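Local coordinates for cell wall binding protein cwp8 (Peptoclostridium difficile, PDB 5J6Q) that probably sits in the cell-wall and S-layer coat of the bacterium, held to the cell wall by its three CWB2 modules, at residues A32-N35 and V36-V40; Q188-A192 and E193-D197; S346-S349 and E350-A353; E585-A588 and E589-L593. All blocks are in the same frame, centred on the assembly; numbering follows the deposited sequence.

Interaction 1 of 4, residues A32-N35 and V36-V40; sequences AGAN and VNDRV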
loop_
_atom_site.group_PDB
_atom_site.type_symbol
_atom_site.label_atom_id
_atom_site.label_comp_id
_atom_site.label_asym_id
_atom_site.label_seq_id
_atom_site.Cartn_x
_atom_site.Cartn_y
_atom_site.Cartn_z
ATOM N N ALA A 32 27.405 -18.796 43.173
ATOM C CA ALA A 32 28.264 -17.872 42.441
ATOM C C ALA A 32 28.085 -16.399 42.853
ATOM O O ALA A 32 28.554 -15.516 42.138
ATOM C CB ALA A 32 28.014 -18.026 40.954
ATOM N N GLY A 33 27.424 -16.115 43.988
ATOM C CA GLY A 33 27.292 -14.726 44.413
ATOM C C GLY A 33 25.888 -14.158 44.501
ATOM O O GLY A 33 25.691 -13.129 45.161
ATOM N N ALA A 34 24.900 -14.783 43.843
ATOM C CA ALA A 34 23.559 -14.232 43.938
ATOM C C ALA A 34 23.015 -14.500 45.352
ATOM O O ALA A 34 23.715 -15.136 46.164
ATOM C CB ALA A 34 22.664 -14.873 42.894
ATOM N N ASN A 35 21.802 -14.005 45.665
ATOM C CA ASN A 35 21.257 -14.284 46.980
ATOM C C ASN A 35 20.087 -15.185 46.852
ATOM O O ASN A 35 19.340 -15.097 45.888
ATOM C CB ASN A 35 20.902 -13.019 47.674
ATOM C CG ASN A 35 22.146 -12.366 48.158
ATOM O OD1 ASN A 35 22.938 -13.009 48.865
ATOM N ND2 ASN A 35 22.454 -11.146 47.743
ATOM N N VAL A 36 19.941 -16.103 47.785
ATOM C CA VAL A 36 18.810 -17.019 47.717
ATOM C C VAL A 36 17.523 -16.165 47.708
ATOM O O VAL A 36 17.423 -15.189 48.439
ATOM C CB VAL A 36 18.802 -18.027 48.904
ATOM C CG1 VAL A 36 17.559 -18.905 48.830
ATOM C CG2 VAL A 36 20.057 -18.901 48.869
ATOM N N ASN A 37 16.571 -16.558 46.861
ATOM C CA ASN A 37 15.327 -15.803 46.625
ATOM C C ASN A 37 15.493 -14.566 45.729
ATOM O O ASN A 37 14.486 -13.908 45.463
ATOM C CB ASN A 37 14.646 -15.339 47.906
ATOM C CG ASN A 37 13.369 -16.085 48.038
ATOM O OD1 ASN A 37 12.307 -15.515 47.788
ATOM N ND2 ASN A 37 13.408 -17.392 48.341
ATOM N N ASP A 38 16.732 -14.215 45.287
ATOM C CA ASP A 38 16.877 -13.101 44.350
ATOM C C ASP A 38 16.048 -13.474 43.111
ATOM O O ASP A 38 15.944 -14.705 42.819
ATOM C CB ASP A 38 18.339 -12.976 43.921
ATOM C CG ASP A 38 19.136 -12.039 44.770
ATOM O OD1 ASP A 38 18.590 -11.546 45.789
ATOM O OD2 ASP A 38 20.312 -11.792 44.430
ATOM N N ARG A 39 15.434 -12.499 42.392
ATOM C CA ARG A 39 14.790 -12.943 41.165
ATOM C C ARG A 39 15.856 -13.425 40.143
ATOM O O ARG A 39 17.002 -12.949 40.143
ATOM C CB ARG A 39 14.005 -11.860 40.411
ATOM C CG ARG A 39 13.022 -11.079 41.276
ATOM C CD ARG A 39 12.860 -9.685 40.648
ATOM N NE ARG A 39 11.633 -9.085 41.147
ATOM C CZ ARG A 39 11.150 -7.886 40.826
ATOM N NH1 ARG A 39 10.019 -7.457 41.374
ATOM N NH2 ARG A 39 11.795 -7.106 39.943
ATOM N N VAL A 40 15.440 -14.329 39.272
ATOM C CA VAL A 40 16.363 -14.808 38.252
ATOM C C VAL A 40 16.221 -13.943 36.994
ATOM O O VAL A 40 17.138 -13.960 36.184
ATOM C CB VAL A 40 16.254 -16.301 37.902
ATOM C CG1 VAL A 40 16.429 -17.361 39.008
ATOM C CG2 VAL A 40 15.699 -16.728 36.564
#
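N35 and D38 are the first and last residues of a type II beta turn, and the chain on either side of it follows no regular helix or strand. The turn closes in the standard way, D38 N giving its hydrogen to N35 O at 2.8 Å. N37, third in the turn, takes the positive phi (77°) that a type II turn places there.

A second bond runs back the other way and uses a side chain. N35 N donates to D38 OD2 at 2.9 Å, meeting the oxygen from well above the carboxylate plane rather than within it. What brings the carboxylate over the turn is the first torsion of D38: CG is roughly opposite the carbonyl carbon, the torsion strayed from its staggered value (chi1 -92°). The other oxygen, OD1, then rests 3.3 Å from N35 CB, and the amide of N35 stands almost square to the carboxylate, their planes 89° apart. Backbone and side chain of D38 thus grip N35 at its O and its N, bracing the turn. V36 turns its side chain away, on the exposed side of the turn.

The turn lies on the surface in the loop between helix 13-24 and strand 41-45. Backbone bonds tie N37 and D38 to F27, and the carbonyl of A34 accepts from T30 OG1.

Interaction 2 of 4, residues Q188-A192 and E193-D197; sequences QDISA and EELFD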
loop_
_atom_site.group_PDB
_atom_site.type_symbol
_atom_site.label_atom_id
_atom_site.label_comp_id
_atom_site.label_asym_id
_atom_site.label_seq_id
_atom_site.Cartn_x
_atom_site.Cartn_y
_atom_site.Cartn_z
ATOM N N GLN A 188 -0.041 -2.586 12.613
ATOM C CA GLN A 188 -0.401 -3.598 11.651
ATOM C C GLN A 188 0.870 -4.220 11.124
ATOM O O GLN A 188 1.879 -3.521 10.946
ATOM C CB GLN A 188 -1.161 -2.971 10.456
ATOM C CG GLN A 188 -2.466 -2.298 10.783
ATOM C CD GLN A 188 -3.237 -2.043 9.502
ATOM O OE1 GLN A 188 -3.452 -2.947 8.700
ATOM N NE2 GLN A 188 -3.638 -0.807 9.275
ATOM N N ASP A 189 0.827 -5.496 10.876
ATOM C CA ASP A 189 1.950 -6.219 10.289
ATOM C C ASP A 189 1.444 -6.858 8.985
ATOM O O ASP A 189 0.752 -7.878 9.054
ATOM C CB ASP A 189 2.406 -7.315 11.252
ATOM C CG ASP A 189 3.873 -7.288 11.466
ATOM O OD1 ASP A 189 4.285 -7.317 12.622
ATOM O OD2 ASP A 189 4.620 -7.237 10.457
ATOM N N ILE A 190 1.766 -6.299 7.812
ATOM C CA ILE A 190 1.209 -6.850 6.563
ATOM C C ILE A 190 2.243 -7.037 5.447
ATOM O O ILE A 190 3.322 -6.436 5.477
ATOM C CB ILE A 190 0.114 -5.862 6.065
ATOM C CG1 ILE A 190 0.783 -4.470 5.861
ATOM C CG2 ILE A 190 -1.045 -5.786 7.060
ATOM C CD1 ILE A 190 -0.161 -3.383 5.324
ATOM N N SER A 191 1.932 -7.878 4.488
ATOM C CA SER A 191 2.847 -8.022 3.383
ATOM C C SER A 191 2.784 -6.681 2.537
ATOM O O SER A 191 1.828 -5.903 2.652
ATOM C CB SER A 191 2.436 -9.216 2.529
ATOM O OG SER A 191 1.220 -8.931 1.847
ATOM N N ALA A 192 3.786 -6.418 1.723
ATOM C CA ALA A 192 3.822 -5.212 0.908
ATOM C C ALA A 192 2.774 -5.362 -0.210
ATOM O O ALA A 192 2.174 -4.371 -0.616
ATOM C CB ALA A 192 5.202 -5.059 0.317
ATOM N N GLU A 193 2.528 -6.624 -0.660
ATOM C CA GLU A 193 1.589 -6.910 -1.726
ATOM C C GLU A 193 0.162 -6.429 -1.427
ATOM O O GLU A 193 -0.501 -5.916 -2.323
ATOM C CB GLU A 193 1.584 -8.408 -2.023
ATOM C CG GLU A 193 2.739 -8.831 -2.932
ATOM C CD GLU A 193 4.095 -8.928 -2.204
ATOM O OE1 GLU A 193 4.136 -8.775 -0.964
ATOM O OE2 GLU A 193 5.116 -9.168 -2.876
ATOM N N GLU A 194 -0.298 -6.580 -0.167
ATOM C CA GLU A 194 -1.612 -6.179 0.271
ATOM C C GLU A 194 -1.833 -4.708 -0.039
ATOM O O GLU A 194 -2.982 -4.278 -0.201
ATOM C CB GLU A 194 -1.780 -6.345 1.807
ATOM C CG GLU A 194 -1.890 -7.781 2.285
ATOM C CD GLU A 194 -1.953 -7.861 3.810
ATOM O OE1 GLU A 194 -2.824 -7.166 4.420
ATOM O OE2 GLU A 194 -1.130 -8.618 4.396
ATOM N N LEU A 195 -0.750 -3.931 -0.028
ATOM C CA LEU A 195 -0.813 -2.494 -0.322
ATOM C C LEU A 195 -0.481 -2.048 -1.831
ATOM O O LEU A 195 -0.891 -0.997 -2.260
ATOM C CB LEU A 195 0.239 -1.781 0.544
ATOM C CG LEU A 195 0.036 -1.862 2.080
ATOM C CD1 LEU A 195 0.944 -0.738 2.736
ATOM C CD2 LEU A 195 -1.474 -1.560 2.492
ATOM N N PHE A 196 0.239 -2.857 -2.583
ATOM C CA PHE A 196 0.760 -2.435 -3.858
ATOM C C PHE A 196 1.083 -3.663 -4.626
ATOM O O PHE A 196 1.752 -4.546 -4.095
ATOM C CB PHE A 196 1.983 -1.544 -3.554
ATOM C CG PHE A 196 2.826 -1.085 -4.737
ATOM C CD1 PHE A 196 2.368 -0.092 -5.591
ATOM C CD2 PHE A 196 4.107 -1.616 -4.947
ATOM C CE1 PHE A 196 3.173 0.374 -6.645
ATOM C CE2 PHE A 196 4.910 -1.158 -5.983
ATOM C CZ PHE A 196 4.439 -0.159 -6.830
ATOM N N ASP A 197 0.618 -3.765 -5.895
ATOM C CA ASP A 197 0.827 -5.012 -6.656
ATOM C C ASP A 197 2.100 -5.053 -7.516
ATOM O O ASP A 197 2.260 -6.002 -8.246
ATOM C CB ASP A 197 -0.383 -5.262 -7.613
ATOM C CG ASP A 197 -0.564 -4.189 -8.768
ATOM O OD1 ASP A 197 0.397 -3.373 -9.030
ATOM O OD2 ASP A 197 -1.624 -4.179 -9.403
#
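Where strand 186-191 ends, an edge strand of the four-stranded sheet in Cwp8 domain 3, the chain folds into a short helix-like turn, and S191 and E194 exchange bonds across the junction as in a capping box. S191 N donates to E194 OE2 at 3.2 Å, approaching from above the carboxylate plane. The return bond, E194 N to S191 OG at 3.4 Å, is weak. S191 OG stands between its own backbone N and carbonyl carbon (chi1 69°), which turns it to face E194 N and sets it 3.3 Å from E194 CG. From there E194 runs extended, back alongside the strand, until its carboxylate covers the flank of I190, with OE1 3.5 Å from I190 CG2.

Beneath this polar layer I190 CD1 meets L195 CG at 3.6 Å, the two side chains crossing at about a right angle; L195 goes on to L204 and I208 of helix 203-213. A192 O serves the turn itself: L195 N donates to it at 3.0 Å, and F196 N adds a weaker bond. E193 bends elsewhere, its OE2 bonded to S262 OG.

Side chain and backbone thus serve each other in both directions: the carboxylate of E194 gives the last N-H of the strand an acceptor, while the serine hydroxyl holds E194 N only loosely. The negative charge probably strengthens the bond to S191 N, an effect moderated by the exposure of E194.

Interaction 3 of 4, residues S346-S349 and E350-A353; sequences SLPS and EIEA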
loop_
_atom_site.group_PDB
_atom_site.type_symbol
_atom_site.label_atom_id
_atom_site.label_comp_id
_atom_site.label_asym_id
_atom_site.label_seq_id
_atom_site.Cartn_x
_atom_site.Cartn_y
_atom_site.Cartn_z
ATOM N N SER A 346 -34.243 3.961 -9.219
ATOM C CA SER A 346 -33.740 4.556 -7.975
ATOM C C SER A 346 -32.395 5.263 -8.134
ATOM O O SER A 346 -31.736 5.171 -9.165
ATOM C CB SER A 346 -33.620 3.510 -6.877
ATOM O OG SER A 346 -32.844 2.414 -7.304
ATOM N N LEU A 347 -32.011 5.962 -7.089
ATOM C CA LEU A 347 -30.767 6.695 -7.020
ATOM C C LEU A 347 -30.020 6.083 -5.863
ATOM O O LEU A 347 -30.468 6.227 -4.722
ATOM C CB LEU A 347 -31.019 8.191 -6.765
ATOM C CG LEU A 347 -29.888 9.114 -7.205
ATOM C CD1 LEU A 347 -29.720 9.059 -8.702
ATOM C CD2 LEU A 347 -30.195 10.533 -6.793
ATOM N N PRO A 348 -28.892 5.383 -6.119
ATOM C CA PRO A 348 -28.122 4.759 -5.037
ATOM C C PRO A 348 -27.658 5.902 -4.077
ATOM O O PRO A 348 -27.479 6.990 -4.604
ATOM C CB PRO A 348 -26.972 4.055 -5.794
ATOM C CG PRO A 348 -27.546 3.824 -7.170
ATOM C CD PRO A 348 -28.287 5.137 -7.432
ATOM N N SER A 349 -27.441 5.658 -2.770
ATOM C CA SER A 349 -27.093 6.699 -1.832
ATOM C C SER A 349 -25.742 7.319 -2.108
ATOM O O SER A 349 -25.548 8.492 -1.795
ATOM C CB SER A 349 -27.125 6.181 -0.390
ATOM O OG SER A 349 -26.152 5.194 -0.110
ATOM N N GLU A 350 -24.826 6.557 -2.684
ATOM C CA GLU A 350 -23.482 7.028 -3.003
ATOM C C GLU A 350 -23.511 8.136 -3.976
ATOM O O GLU A 350 -22.745 9.056 -3.855
ATOM C CB GLU A 350 -22.621 5.874 -3.575
ATOM C CG GLU A 350 -22.220 4.901 -2.488
ATOM C CD GLU A 350 -23.163 3.681 -2.421
ATOM O OE1 GLU A 350 -22.753 2.721 -1.784
ATOM O OE2 GLU A 350 -24.296 3.704 -3.012
ATOM N N ILE A 351 -24.383 8.049 -4.953
ATOM C CA ILE A 351 -24.545 9.047 -6.014
ATOM C C ILE A 351 -25.327 10.315 -5.420
ATOM O O ILE A 351 -24.980 11.455 -5.696
ATOM C CB ILE A 351 -25.329 8.384 -7.165
ATOM C CG1 ILE A 351 -24.421 7.306 -7.945
ATOM C CG2 ILE A 351 -25.873 9.447 -8.115
ATOM C CD1 ILE A 351 -23.085 7.797 -8.542
ATOM N N GLU A 352 -26.360 10.080 -4.616
ATOM C CA GLU A 352 -27.112 11.174 -4.015
ATOM C C GLU A 352 -26.155 11.962 -3.171
ATOM O O GLU A 352 -26.085 13.200 -3.282
ATOM C CB GLU A 352 -28.278 10.581 -3.162
ATOM C CG GLU A 352 -28.954 11.601 -2.257
ATOM C CD GLU A 352 -30.173 11.012 -1.573
ATOM O OE1 GLU A 352 -29.993 10.097 -0.768
ATOM O OE2 GLU A 352 -31.290 11.444 -1.868
ATOM N N ALA A 353 -25.366 11.246 -2.346
ATOM C CA ALA A 353 -24.348 11.853 -1.486
ATOM C C ALA A 353 -23.337 12.636 -2.297
ATOM O O ALA A 353 -22.908 13.679 -1.813
ATOM C CB ALA A 353 -23.650 10.773 -0.644
HETATM O O HOH W 1 -27.167 9.599 0.259
#
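L347 and I351 make the close apolar side of this contact, L347 CD1 lying 3.9 Å from I351 CG2 with the two side chains at about a right angle. L347 CG sits opposite its backbone N (chi1 -157°), and this carries the branched end forward over the first turn of the helix, where CD2 also reaches E352 CB at 4.1 Å. P348 adds a looser touch through its ring, CD to I351 CB. I351 is buried: beyond L347 it packs on F295 and V299 of helix 294-305 and on L340 of strand 339-342, while P348 rests on F295 as well.

This is the N-terminal turn of helix 349-359 in a CWB2 module, with P348 as N-cap. Its carbonyl oxygen takes E352 N at 3.3 Å, in the carbonyl plane, and a weak bond from I351 N. One residue on, S349 O receives A353 N at 2.8 Å, a shorter bond with the donor tilted 26° from the carbonyl plane.

Away from this core the side chains are polar, S349 and E350 being the exposed ones. S349 turns its side chain off the helix, and E350, bent at its second torsion (chi2 96°), swings its carboxylate back beside the proline so that OE2 comes within 3.9 Å of P348 CB. E352 leaves the helix on an extended chain. A water links S349 and E352, donating to S349 O at 2.8 Å and to E352 OE1 at 3.0 Å, while OE2 of the same carboxylate forms a salt bridge with K384.

Interaction 4 of 4, residues E585-A588 and E589-L593; sequences EKIA and EKINL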
loop_
_atom_site.group_PDB
_atom_site.type_symbol
_atom_site.label_atom_id
_atom_site.label_comp_id
_atom_site.label_asym_id
_atom_site.label_seq_id
_atom_site.Cartn_x
_atom_site.Cartn_y
_atom_site.Cartn_z
ATOM N N GLU A 585 1.571 -2.273 -17.413
ATOM C CA GLU A 585 3.028 -2.307 -17.440
ATOM C C GLU A 585 3.436 -1.984 -18.877
ATOM O O GLU A 585 4.325 -1.129 -19.052
ATOM C CB GLU A 585 3.603 -3.679 -16.972
ATOM C CG GLU A 585 3.348 -3.887 -15.482
ATOM C CD GLU A 585 3.768 -5.268 -15.008
ATOM O OE1 GLU A 585 4.475 -5.315 -14.005
ATOM O OE2 GLU A 585 3.360 -6.298 -15.629
ATOM N N LYS A 586 2.748 -2.587 -19.843
ATOM C CA LYS A 586 3.016 -2.384 -21.279
ATOM C C LYS A 586 2.952 -0.894 -21.564
ATOM O O LYS A 586 3.852 -0.373 -22.213
ATOM C CB LYS A 586 1.957 -3.121 -22.177
ATOM C CG LYS A 586 2.398 -3.413 -23.675
ATOM C CD LYS A 586 3.994 -3.572 -23.816
ATOM C CE LYS A 586 4.464 -5.041 -23.866
ATOM N NZ LYS A 586 5.955 -5.084 -23.709
ATOM N N ILE A 587 1.911 -0.190 -21.028
ATOM C CA ILE A 587 1.699 1.211 -21.294
ATOM C C ILE A 587 2.867 2.016 -20.694
ATOM O O ILE A 587 3.467 2.864 -21.379
ATOM C CB ILE A 587 0.293 1.697 -20.754
ATOM C CG1 ILE A 587 -0.887 1.029 -21.486
ATOM C CG2 ILE A 587 0.180 3.191 -20.935
ATOM C CD1 ILE A 587 -2.201 1.354 -20.789
ATOM N N ALA A 588 3.195 1.751 -19.404
ATOM C CA ALA A 588 4.286 2.412 -18.739
ATOM C C ALA A 588 5.655 2.306 -19.535
ATOM O O ALA A 588 6.432 3.285 -19.629
ATOM C CB ALA A 588 4.460 1.802 -17.334
ATOM N N GLU A 589 5.927 1.122 -20.037
ATOM C CA GLU A 589 7.108 0.780 -20.769
ATOM C C GLU A 589 7.197 1.662 -22.045
ATOM O O GLU A 589 8.190 2.374 -22.188
ATOM C CB GLU A 589 7.089 -0.715 -21.141
ATOM C CG GLU A 589 8.326 -1.105 -21.912
ATOM C CD GLU A 589 8.243 -2.444 -22.618
ATOM O OE1 GLU A 589 7.354 -3.300 -22.312
ATOM O OE2 GLU A 589 9.084 -2.638 -23.521
ATOM N N LYS A 590 6.167 1.620 -22.936
ATOM C CA LYS A 590 6.109 2.430 -24.157
ATOM C C LYS A 590 6.258 3.910 -23.973
ATOM O O LYS A 590 6.928 4.566 -24.805
ATOM C CB LYS A 590 4.802 2.153 -24.866
ATOM C CG LYS A 590 4.710 0.667 -25.225
ATOM C CD LYS A 590 5.529 0.352 -26.497
ATOM C CE LYS A 590 6.610 -0.643 -26.156
ATOM N NZ LYS A 590 6.899 -1.561 -27.287
ATOM N N ILE A 591 5.642 4.482 -22.958
ATOM C CA ILE A 591 5.794 5.941 -22.753
ATOM C C ILE A 591 6.987 6.296 -21.897
ATOM O O ILE A 591 7.132 7.486 -21.558
ATOM C CB ILE A 591 4.516 6.561 -22.123
ATOM C CG1 ILE A 591 4.380 6.170 -20.605
ATOM C CG2 ILE A 591 3.298 6.066 -22.907
ATOM C CD1 ILE A 591 3.013 6.548 -19.998
ATOM N N ASN A 592 7.848 5.295 -21.531
ATOM C CA ASN A 592 9.030 5.579 -20.688
ATOM C C ASN A 592 8.672 6.249 -19.382
ATOM O O ASN A 592 9.332 7.189 -18.941
ATOM C CB ASN A 592 10.022 6.544 -21.430
ATOM C CG ASN A 592 10.795 5.919 -22.557
ATOM O OD1 ASN A 592 11.079 6.593 -23.570
ATOM N ND2 ASN A 592 11.260 4.693 -22.457
ATOM N N LEU A 593 7.639 5.777 -18.742
ATOM C CA LEU A 593 7.195 6.419 -17.525
ATOM C C LEU A 593 8.164 6.292 -16.331
ATOM O O LEU A 593 8.214 7.220 -15.545
ATOM C CB LEU A 593 5.757 5.880 -17.168
ATOM C CG LEU A 593 5.108 6.439 -15.949
ATOM C CD1 LEU A 593 4.737 7.899 -16.167
ATOM C CD2 LEU A 593 3.920 5.578 -15.596
HETATM O O HOH W 2 6.123 -4.935 -26.979
#
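K586 and E589 form the charged part of this contact, lying side by side on helix 581-590 and pointing the same way; K586 also touches E559 of helix 556-565. K586 NZ donates to E589 OE1 at 2.7 Å in a salt bridge, reaching the oxygen on its syn side and 24° out of the carboxylate plane. Both side chains set CG opposite the backbone N, but the lysine bends at its second and third torsions (chi2 28°), which brings its end across to the straighter glutamate. K590 NZ lies 5.1 Å from K586 NZ, and a water accepts a weak bond from each.

The backbone bonds begin as a regular helix, E589 N to E585 O and K590 N to K586 O, followed by I591 N to I587 O at 3.1 Å. A Schellman motif then ends the helix. N592 takes positive phi (56°) as the C-prime residue, L593 N returns to A588 O at 2.9 Å in the carbonyl plane, and N592 N bonds E589 O at 3.0 Å.

The apolar contacts face strand 572-575 and helix 556-565. L593 CD2 meets A588 CB at 4.2 Å, and I587 CG2 lies 4.5 Å from I591 CD1. I587 and L593 both reach L572 of the strand, while I591 packs on V562 of the helix.

E589 probably balances the charge of K586, while K590 pairs with a bound sulfate, probably from the crystallisation liquor, and also touches E563.

Overall arrangement
The four contacts follow one another along an elongated chain without overlapping. Interaction 1 has its centre about 51 Å from the chain's centre, in a loop leading to strand 41-45 of the mixed five-stranded sheet. Interaction 2 is near the middle, at the edge of the Cwp8 domain 3 sheet, its centre about 47 Å from that of interaction 1. Interactions 3 and 4, centres about 37 Å apart, belong to helices flanking two different parallel sheets of the CWB2 region, on the opposite side of the chain's centre from interaction 1. Nearest atoms of interactions 2 and 4 are about 6 Å apart, so domain 3 lies close to the presumed wall-anchoring part, with interaction 1 projecting away.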